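Local coordinates for YokD protein (Bacillus subtilis, PDB 2NYG) that probably acts as a coenzyme A-dependent N-acetyltransferase of the aminoglycoside 3-N-acetyltransferase family and may contribute to antibiotic resistance, at residues D21-G26 / K238-G243; L75-W81 / I94-A100; D177-S181 / C247-S251. All coordinates share one frame; numbering follows the deposited sequence.

In the fold
The three contacts are spread widely over one subunit of the homodimer. Contacts 1 and 3 lie on the same side of the chain's centre, their centres about 13 Å apart, and share the edge of the mixed sheet: strand 238-242, outermost in this chain, pairs with strand 245-251, and the backbone bonds of Lys-238 with Leu-249 and Gly-240 with Cys-247 tie the two contacts together. Contact 2 lies on the opposite side of the centre, about 41 Å from contact 1 and 31 Å from contact 3 (centres). Along the chain it is nested within the loop closed by contact 1 and precedes contact 3. Contact 3 reaches bound coenzyme A, while contact 2 meets the second subunit.

Contact 1: residues D21-G26 / K238-G243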
loop_
_atom_site.group_PDB
_atom_site.type_symbol
_atom_site.label_atom_id
_atom_site.label_comp_id
_atom_site.label_asym_id
_atom_site.label_seq_id
_atom_site.Cartn_x
_atom_site.Cartn_y
_atom_site.Cartn_z
ATOM N N ASP A 21 22.834 6.975 -8.181
ATOM C CA ASP A 21 23.413 6.497 -6.930
ATOM C C ASP A 21 23.438 4.995 -6.857
ATOM O O ASP A 21 24.399 4.413 -6.390
ATOM C CB ASP A 21 22.641 7.014 -5.723
ATOM C CG ASP A 21 22.560 8.517 -5.683
ATOM O OD1 ASP A 21 23.559 9.191 -6.000
ATOM O OD2 ASP A 21 21.491 9.036 -5.320
ATOM N N LEU A 22 22.376 4.350 -7.306
ATOM C CA LEU A 22 22.344 2.903 -7.258
ATOM C C LEU A 22 23.478 2.307 -8.080
ATOM O O LEU A 22 24.112 1.341 -7.648
ATOM C CB LEU A 22 20.997 2.383 -7.756
ATOM C CG LEU A 22 19.825 2.603 -6.799
ATOM C CD1 LEU A 22 18.537 2.197 -7.488
ATOM C CD2 LEU A 22 20.028 1.805 -5.532
ATOM N N LYS A 23 23.739 2.881 -9.254
ATOM C CA LYS A 23 24.807 2.384 -10.112
ATOM C C LYS A 23 26.192 2.657 -9.494
ATOM O O LYS A 23 27.083 1.817 -9.546
ATOM C CB LYS A 23 24.712 3.019 -11.506
ATOM C CG LYS A 23 23.484 2.632 -12.321
ATOM C CD LYS A 23 23.489 3.332 -13.687
ATOM C CE LYS A 23 22.334 2.916 -14.589
ATOM N NZ LYS A 23 22.459 1.506 -15.053
ATOM N N ALA A 24 26.364 3.836 -8.911
ATOM C CA ALA A 24 27.624 4.192 -8.285
ATOM C C ALA A 24 27.898 3.225 -7.141
ATOM O O ALA A 24 29.031 2.813 -6.925
ATOM C CB ALA A 24 27.556 5.618 -7.757
ATOM N N LEU A 25 26.844 2.867 -6.411
ATOM C CA LEU A 25 26.941 1.950 -5.279
ATOM C C LEU A 25 27.427 0.569 -5.726
ATOM O O LEU A 25 28.288 -0.028 -5.080
ATOM C CB LEU A 25 25.578 1.861 -4.583
ATOM C CG LEU A 25 25.286 0.983 -3.357
ATOM C CD1 LEU A 25 24.955 -0.397 -3.826
ATOM C CD2 LEU A 25 26.442 0.968 -2.373
ATOM N N GLY A 26 26.890 0.062 -6.829
ATOM C CA GLY A 26 27.336 -1.237 -7.308
ATOM C C GLY A 26 26.271 -2.109 -7.936
ATOM O O GLY A 26 26.564 -3.185 -8.442
ATOM N N LYS A 238 30.034 -3.413 -0.639
ATOM C CA LYS A 238 30.035 -2.058 -1.167
ATOM C C LYS A 238 29.183 -1.142 -0.303
ATOM O O LYS A 238 28.062 -1.473 0.054
ATOM C CB LYS A 238 29.538 -2.066 -2.616
ATOM C CG LYS A 238 30.409 -2.932 -3.502
ATOM C CD LYS A 238 30.027 -2.878 -4.956
ATOM C CE LYS A 238 30.986 -3.733 -5.777
ATOM N NZ LYS A 238 30.669 -3.697 -7.237
ATOM N N VAL A 239 29.740 -0.001 0.064
ATOM C CA VAL A 239 29.021 0.959 0.878
ATOM C C VAL A 239 28.897 2.243 0.058
ATOM O O VAL A 239 29.758 2.553 -0.761
ATOM C CB VAL A 239 29.768 1.231 2.224
ATOM C CG1 VAL A 239 29.026 2.279 3.043
ATOM C CG2 VAL A 239 29.863 -0.046 3.027
ATOM N N GLY A 240 27.815 2.979 0.272
ATOM C CA GLY A 240 27.606 4.207 -0.468
ATOM C C GLY A 240 26.204 4.753 -0.272
ATOM O O GLY A 240 25.277 4.010 0.051
ATOM N N LYS A 241 26.047 6.058 -0.481
ATOM C CA LYS A 241 24.764 6.714 -0.299
ATOM C C LYS A 241 23.824 6.758 -1.503
ATOM O O LYS A 241 24.246 7.041 -2.627
ATOM C CB LYS A 241 24.992 8.143 0.190
ATOM C CG LYS A 241 25.362 8.248 1.652
ATOM C CD LYS A 241 25.375 9.696 2.096
ATOM C CE LYS A 241 25.782 9.814 3.550
ATOM N NZ LYS A 241 26.133 11.226 3.904
ATOM N N VAL A 242 22.550 6.460 -1.252
ATOM C CA VAL A 242 21.506 6.531 -2.270
ATOM C C VAL A 242 20.631 7.662 -1.749
ATOM O O VAL A 242 19.737 7.455 -0.921
ATOM C CB VAL A 242 20.690 5.237 -2.357
ATOM C CG1 VAL A 242 19.472 5.454 -3.215
ATOM C CG2 VAL A 242 21.541 4.143 -2.947
ATOM N N GLY A 243 20.909 8.869 -2.227
ATOM C CA GLY A 243 20.186 10.024 -1.735
ATOM C C GLY A 243 20.863 10.376 -0.420
ATOM O O GLY A 243 22.077 10.600 -0.381
HETATM O O HOH W 1 28.791 -5.241 -7.526
#
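Leu-25, in the last turn of helix 15-25, lays its CD2 methyl against the backbone of strand 238-242, 3.6 Å from Gly-240 N and close to the carbonyl carbon of Val-239. Its CG stands anti to the backbone N (chi1 179°), which swings the branch toward the strand although the bond to CB points neither toward nor away from it. Gly-240 has no side chain, so the methyl rests directly on the main chain. A helical turn earlier, Leu-22 CD2 meets Val-242 CG2 at 3.8 Å. Helix and strand run antiparallel at 178°, with short-segment axes 7.6 Å apart at their closest.

The polar contacts come at the two ends. Asp-21 CB packs by the CA of Val-242, and its carboxylate reaches past it: Asp-21 OD2 takes a weak hydrogen bond from Gly-243 N (3.2 Å, angle 131°). At the other end the extended aliphatic chain of Lys-238 runs along the helix terminus, its CD 3.3 Å from Leu-25 O and 3.9 Å from Gly-26 CA. Gly-26, with positive phi, is where the chain leaves the helix. A water modelled between Gly-26 O and Lys-238 NZ sits too near the amine for that bridge to be trusted.

Leu-25 continues onto Leu-249 of strand 245-251 and Leu-22 onto Val-59, so the helix end sits between these two sheet strands and helix 48-60. The chemistry is mostly apolar packing, on bare backbone at Gly-240 and side chain on side chain at Val-242, with one weak polar tie; the ammonium group would probably be favourable beside the negative end of the helix dipole.

Contact 2: residues L75-W81 / I94-A100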
loop_
_atom_site.group_PDB
_atom_site.type_symbol
_atom_site.label_atom_id
_atom_site.label_comp_id
_atom_site.label_asym_id
_atom_site.label_seq_id
_atom_site.Cartn_x
_atom_site.Cartn_y
_atom_site.Cartn_z
ATOM N N LEU A 75 -0.987 -12.298 10.819
ATOM C CA LEU A 75 -1.890 -13.422 10.598
ATOM C C LEU A 75 -1.421 -14.648 11.381
ATOM O O LEU A 75 -1.326 -15.756 10.853
ATOM C CB LEU A 75 -1.971 -13.748 9.102
ATOM C CG LEU A 75 -3.076 -13.060 8.290
ATOM C CD1 LEU A 75 -2.837 -11.572 8.209
ATOM C CD2 LEU A 75 -3.121 -13.663 6.905
ATOM N N SER A 76 -1.150 -14.431 12.661
ATOM C CA SER A 76 -0.665 -15.481 13.544
ATOM C C SER A 76 -1.579 -15.697 14.742
ATOM O O SER A 76 -2.550 -14.965 14.939
ATOM C CB SER A 76 0.742 -15.116 14.024
ATOM O OG SER A 76 0.792 -13.761 14.442
ATOM N N ASP A 77 -1.260 -16.711 15.537
ATOM C CA ASP A 77 -2.032 -17.020 16.730
ATOM C C ASP A 77 -1.906 -15.850 17.703
ATOM O O ASP A 77 -0.808 -15.507 18.134
ATOM C CB ASP A 77 -1.504 -18.293 17.370
ATOM C CG ASP A 77 -2.455 -18.853 18.389
ATOM O OD1 ASP A 77 -2.757 -18.128 19.365
ATOM O OD2 ASP A 77 -2.900 -20.012 18.206
ATOM N N PRO A 78 -3.039 -15.236 18.078
ATOM C CA PRO A 78 -3.080 -14.087 18.992
ATOM C C PRO A 78 -2.296 -14.229 20.299
ATOM O O PRO A 78 -1.876 -13.227 20.879
ATOM C CB PRO A 78 -4.575 -13.885 19.218
ATOM C CG PRO A 78 -5.098 -15.276 19.147
ATOM C CD PRO A 78 -4.380 -15.828 17.938
ATOM N N LYS A 79 -2.101 -15.464 20.759
ATOM C CA LYS A 79 -1.352 -15.709 21.990
ATOM C C LYS A 79 0.045 -15.096 21.881
ATOM O O LYS A 79 0.429 -14.251 22.695
ATOM C CB LYS A 79 -1.237 -17.204 22.248
ATOM N N GLU A 80 0.790 -15.527 20.864
ATOM C CA GLU A 80 2.149 -15.060 20.616
ATOM C C GLU A 80 2.241 -13.552 20.481
ATOM O O GLU A 80 3.330 -12.989 20.521
ATOM C CB GLU A 80 2.693 -15.719 19.359
ATOM N N TRP A 81 1.096 -12.900 20.320
ATOM C CA TRP A 81 1.056 -11.451 20.161
ATOM C C TRP A 81 1.533 -10.728 21.406
ATOM O O TRP A 81 1.450 -11.265 22.507
ATOM C CB TRP A 81 -0.364 -11.000 19.827
ATOM C CG TRP A 81 -0.816 -11.358 18.447
ATOM C CD1 TRP A 81 -0.114 -12.050 17.506
ATOM C CD2 TRP A 81 -2.074 -11.028 17.847
ATOM N NE1 TRP A 81 -0.856 -12.174 16.354
ATOM C CE2 TRP A 81 -2.064 -11.555 16.536
ATOM C CE3 TRP A 81 -3.210 -10.335 18.291
ATOM C CZ2 TRP A 81 -3.148 -11.414 15.660
ATOM C CZ3 TRP A 81 -4.287 -10.192 17.419
ATOM C CH2 TRP A 81 -4.247 -10.731 16.118
ATOM N N ILE A 94 -10.995 -14.465 17.632
ATOM C CA ILE A 94 -9.978 -13.938 16.742
ATOM C C ILE A 94 -9.444 -14.967 15.753
ATOM O O ILE A 94 -9.243 -14.640 14.583
ATOM C CB ILE A 94 -8.811 -13.328 17.566
ATOM C CG1 ILE A 94 -9.238 -11.946 18.069
ATOM C CG2 ILE A 94 -7.540 -13.213 16.743
ATOM C CD1 ILE A 94 -8.257 -11.253 18.970
ATOM N N ARG A 95 -9.238 -16.217 16.199
ATOM C CA ARG A 95 -8.703 -17.250 15.322
ATOM C C ARG A 95 -9.842 -17.643 14.471
ATOM O O ARG A 95 -9.649 -18.086 13.367
ATOM C CB ARG A 95 -8.233 -18.497 16.094
ATOM C CG ARG A 95 -7.233 -18.280 17.184
ATOM C CD ARG A 95 -7.085 -19.552 17.988
ATOM N NE ARG A 95 -6.193 -19.405 19.121
ATOM C CZ ARG A 95 -5.832 -20.423 19.881
ATOM N NH1 ARG A 95 -6.289 -21.646 19.622
ATOM N NH2 ARG A 95 -5.013 -20.215 20.892
ATOM N N GLU A 96 -11.031 -17.474 15.007
ATOM C CA GLU A 96 -12.257 -17.849 14.318
ATOM C C GLU A 96 -12.681 -16.928 13.162
ATOM O O GLU A 96 -13.174 -17.385 12.130
ATOM C CB GLU A 96 -13.373 -17.908 15.359
ATOM C CG GLU A 96 -14.577 -18.749 15.028
ATOM C CD GLU A 96 -15.641 -18.590 16.110
ATOM O OE1 GLU A 96 -15.259 -18.598 17.305
ATOM O OE2 GLU A 96 -16.845 -18.461 15.787
ATOM N N SER A 97 -12.464 -15.634 13.335
ATOM C CA SER A 97 -12.869 -14.667 12.343
ATOM C C SER A 97 -11.731 -13.957 11.632
ATOM O O SER A 97 -11.951 -12.920 11.012
ATOM C CB SER A 97 -13.765 -13.632 13.008
ATOM O OG SER A 97 -13.100 -13.042 14.110
ATOM N N MET A 98 -10.521 -14.498 11.693
ATOM C CA MET A 98 -9.411 -13.826 11.025
ATOM C C MET A 98 -9.413 -14.086 9.518
ATOM O O MET A 98 -9.323 -15.233 9.074
ATOM C CB MET A 98 -8.086 -14.279 11.631
ATOM C CG MET A 98 -6.890 -13.528 11.119
ATOM S SD MET A 98 -5.403 -14.067 11.954
ATOM C CE MET A 98 -5.607 -13.316 13.538
ATOM N N PRO A 99 -9.531 -13.019 8.707
ATOM C CA PRO A 99 -9.533 -13.220 7.255
ATOM C C PRO A 99 -8.319 -14.030 6.846
ATOM O O PRO A 99 -7.205 -13.747 7.281
ATOM C CB PRO A 99 -9.472 -11.800 6.707
ATOM C CG PRO A 99 -10.256 -11.029 7.720
ATOM C CD PRO A 99 -9.742 -11.597 9.039
ATOM N N ALA A 100 -8.546 -15.047 6.027
ATOM C CA ALA A 100 -7.464 -15.876 5.553
ATOM C C ALA A 100 -6.483 -15.057 4.709
ATOM O O ALA A 100 -6.828 -14.009 4.157
ATOM C CB ALA A 100 -8.017 -17.013 4.743
#
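The long loop that follows strand 65-69 folds back on helix 93-96 and the chain leaving it, with Asp-77 facing Arg-95 and Trp-81 against Met-98. The charged pair is not bidentate: Asp-77 OD2 hangs over one face of the guanidinium, 3.4 Å from Arg-95 NH2, and the two planes stand 69° apart. This salt bridge therefore works through charge alone, with no N-H aimed at the oxygen.

The same carboxylate closes an Asx turn, Asp-77 OD1 accepting from Lys-79 N through its anti lone pair (3.1 Å, 164°). Asp-77 CG is anti to the backbone N (chi1 -166°), which brings the group across to the arginine. Pro-78, the middle residue of the turn, puts CB 3.9 Å from Ile-94 CG2 and CD 3.8 Å from Arg-95 CG, while its CA lies over the centre of the indole. The bent end of Met-98 brings CE to 3.8 Å from Trp-81 CZ2 and 3.7 Å from Ser-76 O.

In the indole plane, Trp-81 NE1 donates to Ser-76 OG (3.0 Å), which is also bonded to Val-73 O. Trp-211 of strand 208-217 touches Asp-77, Arg-95 and Met-98, and Asn-46 of the second subunit bonds Ile-94 O.

Contact 3: residues D177-S181 / C247-S251; sequences DFDSS and CRLFS. With COA (coenzyme A), chain G.
Asp-177 OD1 is gripped by three groups: the backbone N of Phe-178, Arg-248 NH2 and, from helix 224-234, Gln-225 NE2. Phe-178 N donates to Asp-177 OD1 at 2.7 Å, 155°, on the anti lone pair of the oxygen. The Arg-248 bond, also a salt bridge, is 2.8 Å from Arg-248 NH2 to Asp-177 OD1 but bent and weak; the oxygen sits at the guanidinium edge, near its plane. Arg-248 belongs to strand 245-251 of the mixed sheet. Asp-177 lies in the loop after the adjacent strand, 170-174, just before a short 3-10 turn, so the bridge ties that turn to a neighbouring strand.

The guanidinium also lies flat over one face of the Phe-178 ring. The planes are within 3° of parallel, and Arg-248 NE is 3.5 Å from Phe-178 CE1, an arrangement that would favour a cation-pi attraction. Arg-248 CG sits between the backbone N and the carbonyl carbon (chi1 49°), the crowded position, and a further bend at chi3 lets the chain travel across the ring. The other end of the guanidinium is held as well, NH1 pairing with Glu-232 in a salt bridge, so the flat group is fixed by one carboxylate on each of two nitrogens and by the phenyl beneath.

Two residues along the strand, Phe-250 meets the same ring obliquely, CE2 to CE2 of Phe-178 at 3.6 Å. Met-237 touches both phenylalanines and Arg-248. On the turn, Ser-180 belongs to the coenzyme A pocket: its OG donates a weak hydrogen bond to O9P of coenzyme A at 3.4 Å. Ser-181 turns toward the strand, where its OG lies in the plane of the Phe-250 ring, 3.7 Å from CZ.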
loop_
_atom_site.group_PDB
_atom_site.type_symbol
_atom_site.label_atom_id
_atom_site.label_comp_id
_atom_site.label_asym_id
_atom_site.label_seq_id
_atom_site.Cartn_x
_atom_site.Cartn_y
_atom_site.Cartn_z
ATOM N N ASP A 177 19.603 -1.437 8.200
ATOM C CA ASP A 177 20.793 -2.053 8.770
ATOM C C ASP A 177 20.656 -3.571 8.701
ATOM O O ASP A 177 19.679 -4.095 8.168
ATOM C CB ASP A 177 21.000 -1.615 10.227
ATOM C CG ASP A 177 22.478 -1.485 10.598
ATOM O OD1 ASP A 177 23.296 -2.339 10.174
ATOM O OD2 ASP A 177 22.820 -0.526 11.322
ATOM N N PHE A 178 21.642 -4.266 9.252
ATOM C CA PHE A 178 21.665 -5.719 9.256
ATOM C C PHE A 178 20.515 -6.411 9.972
ATOM O O PHE A 178 20.123 -7.520 9.607
ATOM C CB PHE A 178 22.976 -6.191 9.847
ATOM C CG PHE A 178 24.149 -5.974 8.947
ATOM C CD1 PHE A 178 25.187 -5.126 9.323
ATOM C CD2 PHE A 178 24.227 -6.640 7.725
ATOM C CE1 PHE A 178 26.294 -4.946 8.495
ATOM C CE2 PHE A 178 25.324 -6.467 6.891
ATOM C CZ PHE A 178 26.363 -5.620 7.275
ATOM N N ASP A 179 19.976 -5.755 10.989
ATOM C CA ASP A 179 18.878 -6.313 11.771
ATOM C C ASP A 179 17.671 -6.628 10.905
ATOM O O ASP A 179 16.727 -7.244 11.380
ATOM C CB ASP A 179 18.467 -5.337 12.873
ATOM C CG ASP A 179 17.837 -4.079 12.321
ATOM O OD1 ASP A 179 18.450 -3.438 11.442
ATOM O OD2 ASP A 179 16.724 -3.729 12.762
ATOM N N SER A 180 17.724 -6.202 9.643
ATOM C CA SER A 180 16.647 -6.413 8.671
ATOM C C SER A 180 17.001 -7.402 7.588
ATOM O O SER A 180 16.177 -7.667 6.736
ATOM C CB SER A 180 16.283 -5.111 7.956
ATOM O OG SER A 180 15.925 -4.073 8.852
ATOM N N SER A 181 18.226 -7.923 7.593
ATOM C CA SER A 181 18.662 -8.867 6.557
ATOM C C SER A 181 18.016 -10.226 6.625
ATOM O O SER A 181 18.628 -11.182 7.075
ATOM C CB SER A 181 20.171 -9.078 6.589
ATOM O OG SER A 181 20.821 -8.136 5.772
ATOM N N CYS A 247 23.833 3.048 2.419
ATOM C CA CYS A 247 23.547 1.716 1.910
ATOM C C CYS A 247 24.726 0.773 1.771
ATOM O O CYS A 247 25.888 1.181 1.704
ATOM C CB CYS A 247 22.885 1.819 0.531
ATOM S SG CYS A 247 21.591 3.054 0.360
ATOM N N ARG A 248 24.412 -0.514 1.738
ATOM C CA ARG A 248 25.440 -1.483 1.491
ATOM C C ARG A 248 24.865 -2.594 0.660
ATOM O O ARG A 248 23.713 -2.974 0.818
ATOM C CB ARG A 248 26.087 -2.000 2.773
ATOM C CG ARG A 248 25.202 -2.446 3.865
ATOM C CD ARG A 248 26.096 -2.667 5.070
ATOM N NE ARG A 248 25.411 -2.395 6.330
ATOM C CZ ARG A 248 25.899 -1.624 7.297
ATOM N NH1 ARG A 248 27.082 -1.040 7.156
ATOM N NH2 ARG A 248 25.193 -1.431 8.399
ATOM N N LEU A 249 25.674 -3.062 -0.278
ATOM C CA LEU A 249 25.286 -4.126 -1.181
ATOM C C LEU A 249 26.301 -5.237 -0.994
ATOM O O LEU A 249 27.504 -4.979 -1.041
ATOM C CB LEU A 249 25.323 -3.623 -2.631
ATOM C CG LEU A 249 25.112 -4.712 -3.686
ATOM C CD1 LEU A 249 23.653 -5.136 -3.705
ATOM C CD2 LEU A 249 25.529 -4.216 -5.043
ATOM N N PHE A 250 25.824 -6.459 -0.774
ATOM C CA PHE A 250 26.713 -7.604 -0.597
ATOM C C PHE A 250 26.119 -8.911 -1.097
ATOM O O PHE A 250 24.939 -8.993 -1.424
ATOM C CB PHE A 250 27.113 -7.744 0.873
ATOM C CG PHE A 250 25.951 -7.894 1.807
ATOM C CD1 PHE A 250 25.333 -9.130 1.985
ATOM C CD2 PHE A 250 25.484 -6.797 2.532
ATOM C CE1 PHE A 250 24.272 -9.273 2.876
ATOM C CE2 PHE A 250 24.426 -6.932 3.425
ATOM C CZ PHE A 250 23.820 -8.171 3.597
ATOM N N SER A 251 26.966 -9.931 -1.156
ATOM C CA SER A 251 26.577 -11.261 -1.615
ATOM C C SER A 251 25.640 -11.943 -0.612
ATOM O O SER A 251 25.911 -11.954 0.582
ATOM C CB SER A 251 27.832 -12.100 -1.808
ATOM O OG SER A 251 27.489 -13.416 -2.183
HETATM N N1A COA G . 10.699 10.889 0.302
HETATM C C2A COA G . 11.200 10.456 1.536
HETATM N N3A COA G . 10.314 10.032 2.505
HETATM C C4A COA G . 8.956 10.034 2.267
HETATM C C5A COA G . 8.410 10.453 1.039
HETATM C C6A COA G . 9.300 10.894 0.046
HETATM N N6A COA G . 8.848 11.307 -1.131
HETATM N N7A COA G . 7.051 10.338 1.109
HETATM C C8A COA G . 6.741 9.853 2.348
HETATM N N9A COA G . 7.940 9.667 3.066
HETATM C C1B COA G . 8.159 9.180 4.449
HETATM C C2B COA G . 6.944 9.204 5.420
HETATM O O2B COA G . 6.557 10.523 5.862
HETATM C C3B COA G . 7.428 8.323 6.558
HETATM O O3B COA G . 8.163 9.243 7.423
HETATM P P3B COA G . 7.958 9.386 9.037
HETATM O O7A COA G . 6.904 8.368 9.537
HETATM O O8A COA G . 7.406 10.754 9.361
HETATM O O9A COA G . 9.297 9.195 9.704
HETATM C C4B COA G . 8.339 7.270 5.870
HETATM O O4B COA G . 8.713 7.861 4.605
HETATM C C5B COA G . 7.648 5.891 5.596
HETATM O O5B COA G . 8.654 5.052 4.954
HETATM P P1A COA G . 8.889 3.567 5.459
HETATM O O1A COA G . 9.983 2.905 4.686
HETATM O O2A COA G . 7.584 2.763 5.366
HETATM O O3A COA G . 9.226 3.789 6.955
HETATM P P2A COA G . 10.624 4.298 7.555
HETATM O O4A COA G . 10.369 5.554 8.310
HETATM O O5A COA G . 11.694 4.543 6.495
HETATM O O6A COA G . 10.973 2.995 8.468
HETATM C CBP COA G . 11.602 0.559 8.156
HETATM C CCP COA G . 11.994 2.065 8.087
HETATM C CDP COA G . 10.448 0.338 9.164
HETATM C CEP COA G . 11.215 0.139 6.720
HETATM C CAP COA G . 12.804 -0.232 8.776
HETATM O OAP COA G . 13.822 0.736 9.121
HETATM C C9P COA G . 13.441 -1.305 7.859
HETATM O O9P COA G . 14.758 -1.113 7.567
HETATM N N8P COA G . 12.809 -2.378 7.317
HETATM C C7P COA G . 13.459 -3.239 6.303
HETATM C C6P COA G . 12.624 -3.654 5.083
#